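Local coordinates for hemolysin-related protein (Vibrio cholerae serotype O1, PDB 6MLT) that acts in the extracellular biofilm matrix as a secreted metal-binding protein and probably takes part in biofilm adhesion through carbohydrate binding, at residues 120-125 against 133-138; 138-143 against 164-169; 147-152 against 160-165; 183-188 against 198-203; 521-526 against 571-576. All coordinates share one frame; numbering follows the deposited sequence.

Interaction 1 (120-125 against 133-138); sequences TPYINI and KKQLLK
The beta hairpin of strands 122-126 and 132-137 forms the outer half of a four-stranded antiparallel propeller blade. Tyr122 and Leu137 meet on one face of it, as do Asn124 and Gln135. Ile123, Leu136 and Ile125 point to the other face. Leu136 CD1 touches Ile125 CD1 at 4.1 Å there, and Tyr169 and Ile162 of the next sheet pack on this side. Ile123 and Leu136 are a hydrogen-bonded pair. Ile125 faces both Lys133 and Lys134, a classic beta bulge, and its O accepts from both backbone N atoms. Lys133 NZ reaches out to Glu112 and Asp106. On the face of Tyr122 and Asn124, Leu137 CD1 lies off-centre over the Tyr122 ring, 4.2 Å from its centroid. The amides of Asn124 and Gln135 lie side by side and nearly coplanar. Gln135 NE2 gives a straight bond of 2.9 Å to Asn124 OD1, with an N-H...O angle of 173°. Lys138 closes the open end. Its N bonds to Pro121 O, and its chain bends at chi3 (-66°) beside Ile123. This brings NZ back to the start of the other segment; Thr116 OG1 and Ser145 OG also bond to it. NZ donates to Thr120 O at 2.8 Å.

Interaction 2 (138-143 against 164-169); sequences KSASGW and AADGVY
This is a buried polar contact between a loop and a tight turn, joining two successive blade sheets. The loop follows strand 132-137, and the turn links strands 161-164 and 167-170. Asp166 and Tyr169 supply the side chains, and the loop supplies backbone N-H groups. Ser139 N donates to Tyr169 OH at 2.8 Å and approaches at the ring edge. Ala140 N donates to Asp166 OD2 at 2.7 Å, with an N-H...O angle of 172°. It meets OD2 on the anti side, 26° out of the carboxylate plane. Tyr169 OH in turn donates to Asp166 OD1 at 2.7 Å, coming from above that plane. The carboxylate is thus held through both oxygens, and the tyrosine hydroxyl both accepts and donates. The Asp166 chi1 of 61° sets CG between its backbone N and carbonyl carbon, which turns the carboxylate to the loop. A water gives a further link: it donates to Asp166 O at 3.0 Å and lies 2.7 Å from Ser139 OG. Ser139 OG also bonds to Ser178. The CB of Lys138 packs against Tyr169 OH at 3.6 Å. The contact joins the loop between two four-stranded sheets to the second sheet's turn, consistent with successive blades of a beta-propeller.

Interaction 3 (147-152 against 160-165); sequences GDIALA and IEILAA. With NA (sodium ion), chain E.
Ile149, Leu151 and Ile162 lie side by side and point the same way from one face of an antiparallel strand pair. Ile149 CG2 meets Ile162 CG2 at 3.7 Å. Leu151, from the same strand as Ile149, puts CD2 against the other branch of Ile162, 3.8 Å from its CG1. Ala150 and Leu163 point to the opposite face, where Leu163 CD1 touches Ala150 CB at 4.1 Å. Backbone bonds pair Ala150 with Leu163 and Ala152 with Glu161. Leu163 N gives Ala150 O a nearly straight bond of 2.8 Å. Where the strands part, a water accepts from Ala165 N at 2.9 Å and weakly from Gly147 N. At the other end, the Glu161 chain bends at chi2 (72°), and both carboxylate oxygens grip the sodium ion, OE1 and OE2 each at 2.4 Å. OE1 also accepts from Ile154 N. Asp153, Asn155, Asp157 and Asn159 complete the site. A hairpin whose connecting loop wraps a metal is typical of the FG-GAP-like repeats of beta-propellers.

Interaction 4 (183-188 against 198-203); sequences PSSIAF and VFANGT
Strands 185-188 and 198-200 run antiparallel, their axes 154° apart and 4.7 Å at closest approach. Ile186 and Phe199 form the hydrogen-bonded pair. Phe199 N donates to Ile186 O at 2.8 Å, and Ile186 N returns a bond to Phe199 O at 3.0 Å. Toward Ser184 the strands are bridged by water. One water donates to Ser184 OG at 2.9 Å and lies near Phe199 O. Another accepts from Asn201 N at 2.9 Å and reaches Ser184 O only weakly. Beyond Ala200 the chain reverses in a type I' turn that ends at Thr203. The two strands are the first and second of a four-stranded antiparallel sheet, one blade of the propeller. The Ile186 and Phe199 side chains lie side by side. With chi1 at 64°, CG1 of Ile186 stands between its backbone N and carbonyl carbon, and this branch meets Phe199 CB at 4.2 Å. The ring of Phe188 turns an edge to Phe199 CB, with CE1 4.2 Å away. Leu237 of the next sheet packs on Ile186, Phe188 and Phe199. On the other face Ser185 OG touches Ala200 CB at 3.6 Å, and Leu163 of the preceding sheet packs against Ser185 and Ala187.

Interaction 5 (521-526 against 571-576); sequences WEYPVV and RIWNQY
Tyr523, Trp573, Tyr576 and Trp521 form a buried aromatic cluster with polar links, where a C-terminal loop passes the edge strand 525-527 of a propeller sheet. Tyr523 OH accepts from Trp573 NE1 at 2.9 Å, and the oxygen lies close to the indole plane. The same hydroxyl donates to Tyr576 O at 2.7 Å. It is therefore gripped twice, and both partners lie at the edge of its ring. With chi1 at 50°, CG of Tyr523 lies between its backbone N and carbonyl carbon, which carries OH to Trp573 and Tyr576. The Tyr523 and Tyr576 rings are oblique, their planes 44° apart. Tyr523 CE2 sits above one face of Tyr576, offset toward the rim. Trp521 turns an edge to the Tyr576 face, with planes at 81°. Val525 CG2 lies over the five-membered ring of Trp573, 3.9 Å from its centroid. Further out, Phe578 stacks on Trp573, and backbone bonds to Val37 and Ala102 hold Trp573 and Asn574. Tyr576 OH donates in the carbonyl plane to Trp521 O at 2.7 Å.

From the N terminus, interaction 1 closes the hairpin 122-137. Interaction 2 starts at the shared Lys138 and closes a longer loop to 164-169. Interaction 3, the hairpin 150-164, nests largely within that loop and shares Ala164 and Ala165 with it. Strands 161-164 and 167-170 are neighbours in one sheet, and Ile162 and Tyr169 pack on the hairpin of interaction 1. Interaction 4 follows in series and closes the hairpin of the next sheet. Leu163 CD1 of interaction 3 touches Ala187 CB of interaction 4. Interaction 5 joins much later parts, 521-526 and 571-576. Gln575 OE1 reaches Leu151 N, which ties the C-terminal loop to interaction 3. Interactions 4 and 5 do not touch.

Interaction 1 (120-125 against 133-138)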
# COMPACT_ATOMS: atom_id res chain seq x y z
N THR A 120 2.53 -30.26 -12.72
CA THR A 120 2.15 -30.94 -11.49
C THR A 120 0.68 -30.68 -11.18
O THR A 120 0.16 -29.61 -11.48
CB THR A 120 3.00 -30.48 -10.29
OG1 THR A 120 2.54 -31.12 -9.10
CG2 THR A 120 2.91 -28.99 -10.10
N PRO A 121 -0.01 -31.64 -10.57
CA PRO A 121 -1.39 -31.39 -10.11
C PRO A 121 -1.49 -30.72 -8.75
O PRO A 121 -2.60 -30.54 -8.26
CB PRO A 121 -2.00 -32.80 -10.08
CG PRO A 121 -0.86 -33.71 -9.85
CD PRO A 121 0.36 -33.06 -10.45
N TYR A 122 -0.36 -30.33 -8.16
CA TYR A 122 -0.32 -29.83 -6.79
C TYR A 122 0.24 -28.42 -6.72
O TYR A 122 1.14 -28.04 -7.48
CB TYR A 122 0.52 -30.74 -5.88
CG TYR A 122 -0.17 -32.05 -5.65
CD1 TYR A 122 -1.23 -32.14 -4.76
CD2 TYR A 122 0.20 -33.19 -6.36
CE1 TYR A 122 -1.89 -33.32 -4.58
CE2 TYR A 122 -0.47 -34.38 -6.18
CZ TYR A 122 -1.51 -34.44 -5.28
OH TYR A 122 -2.20 -35.62 -5.09
N ILE A 123 -0.30 -27.64 -5.78
CA ILE A 123 0.46 -26.53 -5.21
C ILE A 123 1.50 -27.13 -4.27
O ILE A 123 1.16 -27.87 -3.33
CB ILE A 123 -0.46 -25.54 -4.49
CG1 ILE A 123 -1.32 -24.79 -5.52
CG2 ILE A 123 0.34 -24.54 -3.67
CD1 ILE A 123 -2.50 -24.08 -4.93
N ASN A 124 2.77 -26.85 -4.54
CA ASN A 124 3.87 -27.38 -3.75
C ASN A 124 4.29 -26.36 -2.70
O ASN A 124 4.53 -25.20 -3.03
CB ASN A 124 5.06 -27.73 -4.64
CG ASN A 124 4.75 -28.87 -5.56
OD1 ASN A 124 4.23 -29.90 -5.13
ND2 ASN A 124 5.04 -28.69 -6.85
N ILE A 125 4.38 -26.80 -1.45
CA ILE A 125 4.80 -25.94 -0.37
C ILE A 125 6.10 -26.52 0.19
O ILE A 125 6.10 -27.60 0.78
CB ILE A 125 3.72 -25.80 0.71
CG1 ILE A 125 2.43 -25.30 0.05
CG2 ILE A 125 4.19 -24.86 1.82
CD1 ILE A 125 1.25 -25.14 0.99
N LYS A 133 7.08 -29.99 1.82
CA LYS A 133 6.48 -30.06 3.15
C LYS A 133 4.99 -30.33 3.08
O LYS A 133 4.49 -31.21 3.80
CB LYS A 133 6.76 -28.75 3.90
CG LYS A 133 6.13 -28.66 5.28
CD LYS A 133 6.67 -27.45 6.02
CE LYS A 133 5.92 -27.19 7.32
NZ LYS A 133 6.68 -26.27 8.21
N LYS A 134 4.26 -29.61 2.23
CA LYS A 134 2.85 -29.86 2.01
C LYS A 134 2.54 -29.78 0.52
O LYS A 134 3.25 -29.12 -0.25
CB LYS A 134 1.95 -28.88 2.77
CG LYS A 134 1.93 -29.06 4.27
CD LYS A 134 0.64 -28.52 4.89
CE LYS A 134 -0.56 -29.42 4.58
NZ LYS A 134 -1.79 -29.00 5.30
N GLN A 135 1.47 -30.46 0.13
CA GLN A 135 0.93 -30.38 -1.21
C GLN A 135 -0.58 -30.23 -1.12
O GLN A 135 -1.22 -30.85 -0.28
CB GLN A 135 1.31 -31.61 -2.05
CG GLN A 135 2.80 -31.71 -2.33
CD GLN A 135 3.16 -32.91 -3.18
OE1 GLN A 135 2.99 -34.05 -2.75
NE2 GLN A 135 3.67 -32.67 -4.38
N LEU A 136 -1.13 -29.38 -1.99
CA LEU A 136 -2.57 -29.15 -2.07
C LEU A 136 -3.00 -29.41 -3.51
O LEU A 136 -2.47 -28.80 -4.44
CB LEU A 136 -2.93 -27.72 -1.67
CG LEU A 136 -2.28 -27.15 -0.41
CD1 LEU A 136 -2.65 -25.68 -0.25
CD2 LEU A 136 -2.67 -27.94 0.83
N LEU A 137 -3.95 -30.32 -3.69
CA LEU A 137 -4.42 -30.66 -5.02
C LEU A 137 -5.13 -29.47 -5.66
O LEU A 137 -6.03 -28.88 -5.05
CB LEU A 137 -5.37 -31.85 -4.94
CG LEU A 137 -5.87 -32.43 -6.27
CD1 LEU A 137 -4.73 -33.09 -7.03
CD2 LEU A 137 -7.01 -33.43 -6.03
N LYS A 138 -4.74 -29.14 -6.88
CA LYS A 138 -5.24 -27.94 -7.54
C LYS A 138 -6.62 -28.18 -8.14
O LYS A 138 -7.03 -29.31 -8.44
CB LYS A 138 -4.28 -27.49 -8.63
CG LYS A 138 -2.96 -26.94 -8.09
CD LYS A 138 -2.07 -26.38 -9.19
CE LYS A 138 -1.60 -27.47 -10.13
NZ LYS A 138 -0.62 -26.93 -11.13

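Interaction 2 (138-143 against 164-169)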
# COMPACT_ATOMS: atom_id res chain seq x y z
N LYS A 138 -4.74 -29.14 -6.88
CA LYS A 138 -5.24 -27.94 -7.54
C LYS A 138 -6.62 -28.18 -8.14
O LYS A 138 -7.03 -29.31 -8.44
CB LYS A 138 -4.28 -27.49 -8.63
CG LYS A 138 -2.96 -26.94 -8.09
CD LYS A 138 -2.07 -26.38 -9.19
CE LYS A 138 -1.60 -27.47 -10.13
NZ LYS A 138 -0.62 -26.93 -11.13
N SER A 139 -7.34 -27.08 -8.35
CA SER A 139 -8.64 -27.13 -9.00
C SER A 139 -8.50 -27.47 -10.48
O SER A 139 -9.20 -28.35 -11.00
CB SER A 139 -9.36 -25.79 -8.83
OG SER A 139 -10.62 -25.82 -9.45
N ALA A 140 -7.62 -26.77 -11.18
CA ALA A 140 -7.45 -26.94 -12.62
C ALA A 140 -6.14 -27.65 -12.90
O ALA A 140 -5.34 -27.93 -12.00
CB ALA A 140 -7.50 -25.58 -13.32
N SER A 141 -5.91 -27.95 -14.17
CA SER A 141 -4.68 -28.58 -14.60
C SER A 141 -4.08 -27.78 -15.75
O SER A 141 -4.77 -27.02 -16.44
CB SER A 141 -4.92 -30.04 -15.02
OG SER A 141 -6.08 -30.15 -15.81
N GLY A 142 -2.78 -27.95 -15.94
CA GLY A 142 -2.12 -27.30 -17.05
C GLY A 142 -1.99 -25.80 -16.86
O GLY A 142 -1.92 -25.28 -15.74
N TRP A 143 -1.95 -25.09 -17.99
CA TRP A 143 -1.69 -23.66 -17.95
C TRP A 143 -2.77 -22.92 -17.16
O TRP A 143 -2.49 -21.87 -16.57
CB TRP A 143 -1.58 -23.09 -19.36
CG TRP A 143 -2.85 -23.12 -20.13
CD1 TRP A 143 -3.26 -24.10 -20.99
CD2 TRP A 143 -3.88 -22.13 -20.13
NE1 TRP A 143 -4.49 -23.78 -21.52
CE2 TRP A 143 -4.89 -22.57 -21.00
CE3 TRP A 143 -4.05 -20.91 -19.47
CZ2 TRP A 143 -6.06 -21.84 -21.23
CZ3 TRP A 143 -5.21 -20.18 -19.70
CH2 TRP A 143 -6.20 -20.65 -20.57
N ALA A 164 -4.55 -18.38 -5.71
CA ALA A 164 -3.83 -18.88 -6.87
C ALA A 164 -4.65 -18.66 -8.14
O ALA A 164 -5.76 -18.13 -8.10
CB ALA A 164 -3.49 -20.37 -6.69
N ALA A 165 -4.10 -19.12 -9.26
CA ALA A 165 -4.67 -18.79 -10.56
C ALA A 165 -6.03 -19.45 -10.79
O ALA A 165 -6.84 -18.93 -11.57
CB ALA A 165 -3.71 -19.20 -11.68
N ASP A 166 -6.28 -20.59 -10.15
CA ASP A 166 -7.48 -21.38 -10.42
C ASP A 166 -8.41 -21.49 -9.22
O ASP A 166 -9.40 -22.23 -9.29
CB ASP A 166 -7.10 -22.78 -10.90
CG ASP A 166 -6.29 -23.57 -9.86
OD1 ASP A 166 -5.85 -23.01 -8.83
OD2 ASP A 166 -6.09 -24.78 -10.09
N GLY A 167 -8.12 -20.78 -8.14
CA GLY A 167 -8.96 -20.84 -6.97
C GLY A 167 -8.25 -20.31 -5.74
O GLY A 167 -7.11 -19.83 -5.80
N VAL A 168 -8.95 -20.42 -4.62
CA VAL A 168 -8.47 -20.00 -3.31
C VAL A 168 -8.38 -21.24 -2.44
O VAL A 168 -9.32 -22.04 -2.40
CB VAL A 168 -9.39 -18.95 -2.67
CG1 VAL A 168 -8.96 -18.64 -1.24
CG2 VAL A 168 -9.40 -17.70 -3.53
N TYR A 169 -7.26 -21.38 -1.75
CA TYR A 169 -6.93 -22.57 -0.98
C TYR A 169 -6.64 -22.20 0.47
O TYR A 169 -6.13 -21.11 0.77
CB TYR A 169 -5.71 -23.27 -1.56
CG TYR A 169 -5.84 -23.69 -3.01
CD1 TYR A 169 -5.76 -22.76 -4.04
CD2 TYR A 169 -6.04 -25.03 -3.35
CE1 TYR A 169 -5.88 -23.15 -5.37
CE2 TYR A 169 -6.16 -25.42 -4.66
CZ TYR A 169 -6.08 -24.48 -5.66
OH TYR A 169 -6.20 -24.89 -6.97
O HOH W 1 -10.60 -23.92 -11.39

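Interaction 3 (147-152 against 160-165)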
# COMPACT_ATOMS: atom_id res chain seq x y z
N GLY A 147 -0.29 -19.17 -12.22
CA GLY A 147 -0.32 -17.72 -12.20
C GLY A 147 0.30 -17.19 -10.93
O GLY A 147 1.06 -17.88 -10.26
N ASP A 148 -0.02 -15.95 -10.61
CA ASP A 148 0.47 -15.36 -9.38
C ASP A 148 -0.15 -16.07 -8.18
O ASP A 148 -1.25 -16.63 -8.25
CB ASP A 148 0.16 -13.87 -9.33
CG ASP A 148 0.84 -13.15 -8.17
OD1 ASP A 148 1.86 -13.68 -7.65
OD2 ASP A 148 0.37 -12.06 -7.76
N ILE A 149 0.59 -16.06 -7.08
CA ILE A 149 0.12 -16.57 -5.80
C ILE A 149 0.28 -15.47 -4.77
O ILE A 149 1.36 -14.86 -4.66
CB ILE A 149 0.88 -17.84 -5.37
CG1 ILE A 149 0.62 -18.96 -6.38
CG2 ILE A 149 0.48 -18.25 -3.97
CD1 ILE A 149 1.44 -20.21 -6.15
N ALA A 150 -0.79 -15.19 -4.02
CA ALA A 150 -0.75 -14.26 -2.91
C ALA A 150 -1.18 -14.99 -1.64
O ALA A 150 -1.95 -15.95 -1.69
CB ALA A 150 -1.65 -13.05 -3.16
N LEU A 151 -0.66 -14.53 -0.51
CA LEU A 151 -0.87 -15.18 0.78
C LEU A 151 -1.49 -14.19 1.76
O LEU A 151 -0.92 -13.12 2.00
CB LEU A 151 0.45 -15.70 1.34
CG LEU A 151 1.27 -16.57 0.38
CD1 LEU A 151 2.64 -16.85 0.97
CD2 LEU A 151 0.54 -17.86 0.08
N ALA A 152 -2.63 -14.56 2.33
CA ALA A 152 -3.31 -13.69 3.29
C ALA A 152 -4.28 -14.50 4.13
O ALA A 152 -4.78 -15.54 3.69
CB ALA A 152 -4.06 -12.56 2.58
N ILE A 160 -3.95 -19.31 7.12
CA ILE A 160 -3.52 -18.53 5.96
C ILE A 160 -4.13 -19.13 4.71
O ILE A 160 -4.06 -20.35 4.49
CB ILE A 160 -1.99 -18.47 5.85
CG1 ILE A 160 -1.36 -17.99 7.16
CG2 ILE A 160 -1.59 -17.55 4.69
CD1 ILE A 160 -1.93 -16.69 7.69
N GLU A 161 -4.71 -18.27 3.88
CA GLU A 161 -5.27 -18.67 2.59
C GLU A 161 -4.28 -18.36 1.47
O GLU A 161 -3.45 -17.45 1.56
CB GLU A 161 -6.60 -17.98 2.34
CG GLU A 161 -7.76 -18.57 3.14
CD GLU A 161 -7.69 -18.23 4.63
OE1 GLU A 161 -7.53 -17.04 4.97
OE2 GLU A 161 -7.78 -19.17 5.47
N ILE A 162 -4.39 -19.14 0.40
CA ILE A 162 -3.51 -19.08 -0.76
C ILE A 162 -4.38 -18.71 -1.96
O ILE A 162 -5.29 -19.46 -2.32
CB ILE A 162 -2.79 -20.42 -0.97
CG1 ILE A 162 -1.90 -20.73 0.24
CG2 ILE A 162 -1.96 -20.40 -2.24
CD1 ILE A 162 -1.43 -22.18 0.29
N LEU A 163 -4.12 -17.55 -2.55
CA LEU A 163 -4.88 -17.06 -3.69
C LEU A 163 -4.09 -17.39 -4.95
O LEU A 163 -3.07 -16.74 -5.24
CB LEU A 163 -5.13 -15.55 -3.58
CG LEU A 163 -5.44 -14.97 -2.20
CD1 LEU A 163 -5.64 -13.46 -2.31
CD2 LEU A 163 -6.64 -15.61 -1.59
N ALA A 164 -4.55 -18.38 -5.71
CA ALA A 164 -3.83 -18.88 -6.87
C ALA A 164 -4.65 -18.66 -8.14
O ALA A 164 -5.76 -18.13 -8.10
CB ALA A 164 -3.49 -20.37 -6.69
N ALA A 165 -4.10 -19.12 -9.26
CA ALA A 165 -4.67 -18.79 -10.56
C ALA A 165 -6.03 -19.45 -10.79
O ALA A 165 -6.84 -18.93 -11.57
CB ALA A 165 -3.71 -19.20 -11.68
NA NA E . -7.91 -17.56 7.27
O HOH W 2 -1.33 -20.00 -9.25

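Interaction 4 (183-188 against 198-203)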
# COMPACT_ATOMS: atom_id res chain seq x y z
N PRO A 183 -4.39 -14.60 -14.03
CA PRO A 183 -2.96 -14.41 -13.76
C PRO A 183 -2.68 -13.75 -12.43
O PRO A 183 -1.60 -13.95 -11.87
CB PRO A 183 -2.48 -13.55 -14.94
CG PRO A 183 -3.70 -12.91 -15.50
CD PRO A 183 -4.84 -13.87 -15.23
N SER A 184 -3.64 -12.98 -11.90
CA SER A 184 -3.46 -12.19 -10.70
C SER A 184 -4.67 -12.29 -9.78
O SER A 184 -5.81 -12.14 -10.23
CB SER A 184 -3.25 -10.71 -11.05
OG SER A 184 -3.33 -9.92 -9.88
N SER A 185 -4.40 -12.48 -8.50
CA SER A 185 -5.42 -12.41 -7.45
C SER A 185 -4.88 -11.58 -6.30
O SER A 185 -3.70 -11.70 -5.96
CB SER A 185 -5.81 -13.81 -6.93
OG SER A 185 -6.10 -14.71 -7.98
N ILE A 186 -5.74 -10.76 -5.69
CA ILE A 186 -5.41 -10.08 -4.44
C ILE A 186 -6.62 -10.12 -3.52
O ILE A 186 -7.75 -10.38 -3.95
CB ILE A 186 -4.95 -8.61 -4.65
CG1 ILE A 186 -6.08 -7.75 -5.23
CG2 ILE A 186 -3.73 -8.56 -5.56
CD1 ILE A 186 -5.84 -6.25 -5.04
N ALA A 187 -6.38 -9.84 -2.24
CA ALA A 187 -7.45 -9.79 -1.25
C ALA A 187 -7.44 -8.45 -0.52
O ALA A 187 -6.37 -7.93 -0.19
CB ALA A 187 -7.31 -10.92 -0.23
N PHE A 188 -8.63 -7.91 -0.28
CA PHE A 188 -8.77 -6.70 0.52
C PHE A 188 -10.21 -6.59 0.97
O PHE A 188 -11.12 -7.15 0.34
CB PHE A 188 -8.35 -5.45 -0.27
CG PHE A 188 -9.28 -5.08 -1.39
CD1 PHE A 188 -9.29 -5.80 -2.57
CD2 PHE A 188 -10.13 -3.99 -1.27
CE1 PHE A 188 -10.15 -5.46 -3.60
CE2 PHE A 188 -10.98 -3.64 -2.30
CZ PHE A 188 -11.00 -4.37 -3.47
N VAL A 198 -11.90 -11.28 -2.58
CA VAL A 198 -10.86 -11.73 -3.51
C VAL A 198 -11.16 -11.12 -4.87
O VAL A 198 -12.25 -11.29 -5.42
CB VAL A 198 -10.80 -13.26 -3.60
CG1 VAL A 198 -9.75 -13.70 -4.61
CG2 VAL A 198 -10.49 -13.87 -2.24
N PHE A 199 -10.18 -10.40 -5.42
CA PHE A 199 -10.30 -9.80 -6.75
C PHE A 199 -9.38 -10.54 -7.71
O PHE A 199 -8.16 -10.58 -7.50
CB PHE A 199 -9.96 -8.32 -6.72
CG PHE A 199 -10.12 -7.65 -8.05
CD1 PHE A 199 -11.38 -7.32 -8.52
CD2 PHE A 199 -9.03 -7.41 -8.87
CE1 PHE A 199 -11.54 -6.72 -9.75
CE2 PHE A 199 -9.18 -6.81 -10.10
CZ PHE A 199 -10.44 -6.47 -10.54
N ALA A 200 -9.96 -11.10 -8.76
CA ALA A 200 -9.19 -11.89 -9.71
C ALA A 200 -9.82 -11.76 -11.09
O ALA A 200 -11.00 -12.09 -11.28
CB ALA A 200 -9.14 -13.36 -9.28
N ASN A 201 -9.03 -11.27 -12.04
CA ASN A 201 -9.44 -11.17 -13.44
C ASN A 201 -10.76 -10.43 -13.59
O ASN A 201 -11.67 -10.85 -14.31
CB ASN A 201 -9.50 -12.56 -14.08
CG ASN A 201 -9.61 -12.51 -15.59
OD1 ASN A 201 -9.55 -11.45 -16.21
ND2 ASN A 201 -9.76 -13.68 -16.20
N GLY A 202 -10.87 -9.29 -12.90
CA GLY A 202 -12.02 -8.44 -13.02
C GLY A 202 -13.19 -8.78 -12.12
O GLY A 202 -14.11 -7.96 -12.00
N THR A 203 -13.19 -9.95 -11.49
CA THR A 203 -14.30 -10.37 -10.65
C THR A 203 -13.94 -10.21 -9.18
O THR A 203 -12.87 -10.65 -8.75
CB THR A 203 -14.67 -11.83 -10.92
OG1 THR A 203 -14.99 -11.99 -12.31
CG2 THR A 203 -15.87 -12.25 -10.09
O HOH W 3 -5.97 -9.01 -9.25
O HOH W 4 -7.00 -9.25 -11.58

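Interaction 5 (521-526 against 571-576)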
# COMPACT_ATOMS: atom_id res chain seq x y z
N TRP A 521 6.73 -9.93 -16.95
CA TRP A 521 6.20 -8.91 -16.05
C TRP A 521 7.03 -8.79 -14.78
O TRP A 521 6.52 -8.34 -13.75
CB TRP A 521 4.73 -9.21 -15.73
CG TRP A 521 4.47 -10.65 -15.45
CD1 TRP A 521 4.50 -11.27 -14.23
CD2 TRP A 521 4.17 -11.66 -16.41
NE1 TRP A 521 4.23 -12.61 -14.38
CE2 TRP A 521 4.03 -12.88 -15.71
CE3 TRP A 521 4.00 -11.66 -17.80
CZ2 TRP A 521 3.75 -14.08 -16.34
CZ3 TRP A 521 3.71 -12.87 -18.43
CH2 TRP A 521 3.58 -14.05 -17.70
N GLU A 522 8.31 -9.17 -14.82
CA GLU A 522 9.18 -9.06 -13.66
C GLU A 522 9.47 -7.58 -13.37
O GLU A 522 9.24 -6.71 -14.20
CB GLU A 522 10.49 -9.83 -13.90
CG GLU A 522 11.49 -9.16 -14.86
CD GLU A 522 11.32 -9.51 -16.35
OE1 GLU A 522 10.19 -9.88 -16.79
OE2 GLU A 522 12.33 -9.40 -17.09
N TYR A 523 9.99 -7.32 -12.17
CA TYR A 523 10.44 -5.98 -11.83
C TYR A 523 11.64 -6.10 -10.89
O TYR A 523 11.85 -7.14 -10.26
CB TYR A 523 9.33 -5.14 -11.18
CG TYR A 523 8.59 -5.81 -10.04
CD1 TYR A 523 9.19 -5.98 -8.81
CD2 TYR A 523 7.28 -6.26 -10.20
CE1 TYR A 523 8.52 -6.60 -7.75
CE2 TYR A 523 6.59 -6.88 -9.14
CZ TYR A 523 7.23 -7.04 -7.93
OH TYR A 523 6.57 -7.63 -6.87
N PRO A 524 12.44 -5.04 -10.77
CA PRO A 524 13.51 -5.04 -9.77
C PRO A 524 12.93 -4.82 -8.38
O PRO A 524 11.85 -4.24 -8.21
CB PRO A 524 14.41 -3.87 -10.19
CG PRO A 524 13.88 -3.39 -11.51
CD PRO A 524 12.44 -3.81 -11.57
N VAL A 525 13.67 -5.27 -7.37
CA VAL A 525 13.25 -5.20 -5.98
C VAL A 525 14.35 -4.55 -5.15
O VAL A 525 15.52 -4.90 -5.28
CB VAL A 525 12.93 -6.60 -5.42
CG1 VAL A 525 12.84 -6.59 -3.88
CG2 VAL A 525 11.63 -7.12 -6.04
N VAL A 526 13.96 -3.62 -4.28
CA VAL A 526 14.86 -3.09 -3.26
C VAL A 526 14.47 -3.71 -1.93
O VAL A 526 13.29 -3.71 -1.55
CB VAL A 526 14.79 -1.55 -3.19
CG1 VAL A 526 15.62 -1.03 -2.01
CG2 VAL A 526 15.30 -0.95 -4.50
N ARG A 571 12.55 -5.17 4.87
CA ARG A 571 13.37 -6.35 5.10
C ARG A 571 12.86 -7.57 4.34
O ARG A 571 13.53 -8.62 4.37
CB ARG A 571 13.40 -6.70 6.58
CG ARG A 571 13.91 -5.63 7.52
CD ARG A 571 15.40 -5.40 7.39
NE ARG A 571 16.21 -6.63 7.31
CZ ARG A 571 16.60 -7.36 8.34
NH1 ARG A 571 16.25 -7.04 9.58
NH2 ARG A 571 17.35 -8.43 8.13
N ILE A 572 11.71 -7.49 3.69
CA ILE A 572 11.05 -8.67 3.14
C ILE A 572 10.23 -8.24 1.94
O ILE A 572 9.58 -7.19 1.94
CB ILE A 572 10.18 -9.35 4.22
CG1 ILE A 572 9.51 -10.61 3.66
CG2 ILE A 572 9.14 -8.39 4.78
CD1 ILE A 572 9.01 -11.54 4.75
N TRP A 573 10.26 -9.07 0.89
CA TRP A 573 9.44 -8.87 -0.30
C TRP A 573 8.96 -10.26 -0.70
O TRP A 573 9.60 -10.95 -1.50
CB TRP A 573 10.21 -8.18 -1.41
CG TRP A 573 9.35 -7.72 -2.54
CD1 TRP A 573 8.66 -8.50 -3.42
CD2 TRP A 573 9.09 -6.36 -2.92
NE1 TRP A 573 7.99 -7.72 -4.33
CE2 TRP A 573 8.23 -6.40 -4.05
CE3 TRP A 573 9.50 -5.12 -2.43
CZ2 TRP A 573 7.78 -5.24 -4.68
CZ3 TRP A 573 9.05 -3.97 -3.06
CH2 TRP A 573 8.19 -4.04 -4.18
N ASN A 574 7.85 -10.69 -0.11
CA ASN A 574 7.56 -12.11 -0.04
C ASN A 574 6.63 -12.60 -1.14
O ASN A 574 6.43 -13.82 -1.26
CB ASN A 574 6.93 -12.43 1.32
CG ASN A 574 5.54 -11.87 1.45
OD1 ASN A 574 5.34 -10.66 1.37
ND2 ASN A 574 4.57 -12.75 1.61
N GLN A 575 6.08 -11.70 -1.95
CA GLN A 575 5.18 -12.10 -3.03
C GLN A 575 5.16 -10.99 -4.07
O GLN A 575 5.60 -9.87 -3.82
CB GLN A 575 3.76 -12.39 -2.49
CG GLN A 575 3.06 -11.20 -1.87
CD GLN A 575 1.71 -11.55 -1.27
OE1 GLN A 575 1.47 -12.68 -0.84
NE2 GLN A 575 0.82 -10.57 -1.21
N TYR A 576 4.63 -11.32 -5.24
CA TYR A 576 4.61 -10.37 -6.34
C TYR A 576 3.69 -9.19 -6.04
O TYR A 576 3.98 -8.05 -6.43
CB TYR A 576 4.16 -11.09 -7.61
CG TYR A 576 4.22 -10.26 -8.86
CD1 TYR A 576 3.13 -9.50 -9.25
CD2 TYR A 576 5.35 -10.24 -9.66
CE1 TYR A 576 3.16 -8.73 -10.39
CE2 TYR A 576 5.40 -9.48 -10.82
CZ TYR A 576 4.30 -8.73 -11.17
OH TYR A 576 4.32 -7.97 -12.31